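PDB 6M1U: RNA N6-adenosine-methyltransferase METTL16,RNA N6-adenosine-methyltransferase METTL16, which methylates the N6 position of adenosines in RNA, including U6 snRNA, and is represented here by its vertebrate conserved region, which probably helps bind the RNA. Local coordinates for residues A[31-35]-A[57-61]. Residues are numbered along the deposited sequence; the frame is centred on the assembly and turned at random.
Sequences IVVVT and EEVSL
Val59 rises from strand 58-67 into the side of helix 30-44, its two methyls divided between Val32 and Thr35. Its CG1 lies against Thr35 CG2 at 3.6 Å, while CG2 meets Val32 CG2, methyl against methyl, at 4.0 Å; both pairs of side chains meet at a slant. Between these branches, Thr35 OG1 sits over the strand valine, 3.5 Å from Val59 CB. This hydroxyl has turned back along its own helix: with chi1 at -65°, Thr35 OG1 lies beside its backbone N and donates to Ile31 O, 2.8 Å away. The same carbonyl also accepts from Thr35 N, and the two donors approach from opposite faces of its plane, the hydroxyl 28° out of it. The polar end of this buried threonine is thus satisfied within the helix, although it rests on an apolar partner. Over the short spans 31-35 and 58-61 the helix and strand axes run nearly parallel, 17° apart, in a layer of helices packed on one face of a five-stranded antiparallel sheet, the alpha+beta build of this vertebrate conserved region. An alanine in place of Thr35 would lose both OG1 and CG2, and is likely to leave Val59 CG1 without the methyl packed against it and Ile31 O with one donor fewer. Nearer the strand's start, the extended Ile31 side chain reaches with CD1 over the Glu57-Glu58 backbone, 3.9 Å from Glu58 CA, and also touches Met13 of helix 10-20. Farther along the strand Leu61 follows Val59 on the helix-facing side, its CG 4.2 Å from Thr35 CG2, and packs onward against Ile38 and Leu42.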
ATOM      1  N   ILE A  31       6.008  -5.576   8.372  1.00 73.03           N
ATOM      2  CA  ILE A  31       5.965  -4.699   7.164  1.00 64.51           C
ATOM      3  C   ILE A  31       5.820  -5.570   5.911  1.00 61.54           C
ATOM      4  O   ILE A  31       5.211  -5.099   4.939  1.00 59.14           O
ATOM      5  CB  ILE A  31       7.199  -3.779   7.095  1.00 59.88           C
ATOM      6  CG1 ILE A  31       8.500  -4.573   6.969  1.00 58.99           C
ATOM      7  CG2 ILE A  31       7.234  -2.836   8.285  1.00 60.14           C
ATOM      8  CD1 ILE A  31       9.741  -3.722   7.076  1.00 58.15           C
ATOM      9  N   VAL A  32       6.362  -6.790   5.939  1.00 62.06           N
ATOM     10  CA  VAL A  32       6.255  -7.707   4.768  1.00 60.36           C
ATOM     11  C   VAL A  32       4.786  -8.105   4.610  1.00 59.99           C
ATOM     12  O   VAL A  32       4.267  -8.027   3.487  1.00 60.12           O
ATOM     13  CB  VAL A  32       7.145  -8.951   4.940  1.00 60.52           C
ATOM     14  CG1 VAL A  32       6.739 -10.059   3.984  1.00 59.38           C
ATOM     15  CG2 VAL A  32       8.617  -8.616   4.776  1.00 60.12           C
ATOM     16  N   VAL A  33       4.156  -8.516   5.711  1.00 63.55           N
ATOM     17  CA  VAL A  33       2.723  -8.925   5.689  1.00 64.13           C
ATOM     18  C   VAL A  33       1.909  -7.791   5.066  1.00 64.19           C
ATOM     19  O   VAL A  33       1.226  -8.039   4.061  1.00 64.41           O
ATOM     20  CB  VAL A  33       2.221  -9.259   7.105  1.00 66.00           C
ATOM     21  CG1 VAL A  33       0.710  -9.143   7.206  1.00 66.57           C
ATOM     22  CG2 VAL A  33       2.683 -10.634   7.553  1.00 68.42           C
ATOM     23  N   VAL A  34       1.998  -6.595   5.652  1.00 64.88           N
ATOM     24  CA  VAL A  34       1.251  -5.401   5.162  1.00 63.32           C
ATOM     25  C   VAL A  34       1.479  -5.242   3.658  1.00 63.01           C
ATOM     26  O   VAL A  34       0.485  -5.137   2.922  1.00 62.65           O
ATOM     27  CB  VAL A  34       1.680  -4.132   5.921  1.00 63.32           C
ATOM     28  CG1 VAL A  34       1.119  -2.875   5.278  1.00 61.48           C
ATOM     29  CG2 VAL A  34       1.299  -4.200   7.390  1.00 65.90           C
ATOM     30  N   THR A  35       2.741  -5.244   3.227  1.00 62.32           N
ATOM     31  CA  THR A  35       3.062  -5.066   1.813  1.00 61.07           C
ATOM     32  C   THR A  35       2.320  -6.066   0.939  1.00 61.10           C
ATOM     33  O   THR A  35       1.714  -5.688  -0.073  1.00 59.20           O
ATOM     34  CB  THR A  35       4.564  -5.199   1.595  1.00 61.79           C
ATOM     35  OG1 THR A  35       5.240  -4.129   2.278  1.00 61.53           O
ATOM     36  CG2 THR A  35       4.879  -5.164   0.108  1.00 61.13           C
ATOM     37  N   GLU A  57      15.352  -1.781   6.212  1.00 96.14           N
ATOM     38  CA  GLU A  57      14.248  -1.857   7.150  1.00 96.41           C
ATOM     39  C   GLU A  57      12.933  -1.401   6.523  1.00 84.41           C
ATOM     40  O   GLU A  57      12.118  -0.753   7.175  1.00 85.71           O
ATOM     41  CB  GLU A  57      14.589  -1.063   8.408  1.00102.64           C
ATOM     42  CG  GLU A  57      15.754  -1.705   9.204  1.00111.43           C
ATOM     43  CD  GLU A  57      15.837  -1.258  10.667  1.00119.24           C
ATOM     44  OE1 GLU A  57      15.431  -0.113  10.986  1.00121.77           O
ATOM     45  OE2 GLU A  57      16.316  -2.058  11.506  1.00124.40           O
ATOM     46  N   GLU A  58      12.700  -1.760   5.252  1.00 78.61           N
ATOM     47  CA  GLU A  58      11.478  -1.413   4.511  1.00 71.26           C
ATOM     48  C   GLU A  58      11.268  -2.403   3.362  1.00 68.21           C
ATOM     49  O   GLU A  58      12.181  -3.138   2.976  1.00 66.80           O
ATOM     50  CB  GLU A  58      11.529   0.016   3.952  1.00 72.04           C
ATOM     51  CG  GLU A  58      12.563   0.138   2.860  1.00 73.31           C
ATOM     52  CD  GLU A  58      12.690   1.525   2.231  1.00 73.58           C
ATOM     53  OE1 GLU A  58      12.115   2.522   2.723  1.00 74.17           O
ATOM     54  OE2 GLU A  58      13.399   1.612   1.220  1.00 73.71           O
ATOM     55  N   VAL A  59      10.042  -2.423   2.832  1.00 64.14           N
ATOM     56  CA  VAL A  59       9.710  -3.083   1.575  1.00 61.91           C
ATOM     57  C   VAL A  59       9.085  -2.052   0.642  1.00 60.83           C
ATOM     58  O   VAL A  59       8.288  -1.222   1.086  1.00 60.95           O
ATOM     59  CB  VAL A  59       8.731  -4.242   1.798  1.00 57.04           C
ATOM     60  CG1 VAL A  59       8.442  -4.972   0.482  1.00 54.92           C
ATOM     61  CG2 VAL A  59       9.260  -5.165   2.859  1.00 57.29           C
ATOM     62  N   SER A  60       9.439  -2.094  -0.645  1.00 63.52           N
ATOM     63  CA  SER A  60       8.983  -1.089  -1.597  1.00 63.94           C
ATOM     64  C   SER A  60       8.244  -1.723  -2.765  1.00 63.68           C
ATOM     65  O   SER A  60       8.700  -2.721  -3.334  1.00 64.06           O
ATOM     66  CB  SER A  60      10.150  -0.271  -2.154  1.00 67.53           C
ATOM     67  OG  SER A  60      10.941   0.250  -1.105  1.00 70.87           O
ATOM     68  N   LEU A  61       7.124  -1.108  -3.139  1.00 62.27           N
ATOM     69  CA  LEU A  61       6.445  -1.373  -4.396  1.00 60.55           C
ATOM     70  C   LEU A  61       6.629  -0.197  -5.339  1.00 60.53           C
ATOM     71  O   LEU A  61       6.442   0.949  -4.933  1.00 59.95           O
ATOM     72  CB  LEU A  61       4.960  -1.544  -4.186  1.00 61.57           C
ATOM     73  CG  LEU A  61       4.622  -2.732  -3.359  1.00 62.97           C
ATOM     74  CD1 LEU A  61       3.114  -2.683  -3.194  1.00 63.78           C
ATOM     75  CD2 LEU A  61       5.110  -3.920  -4.158  1.00 63.47           C
TER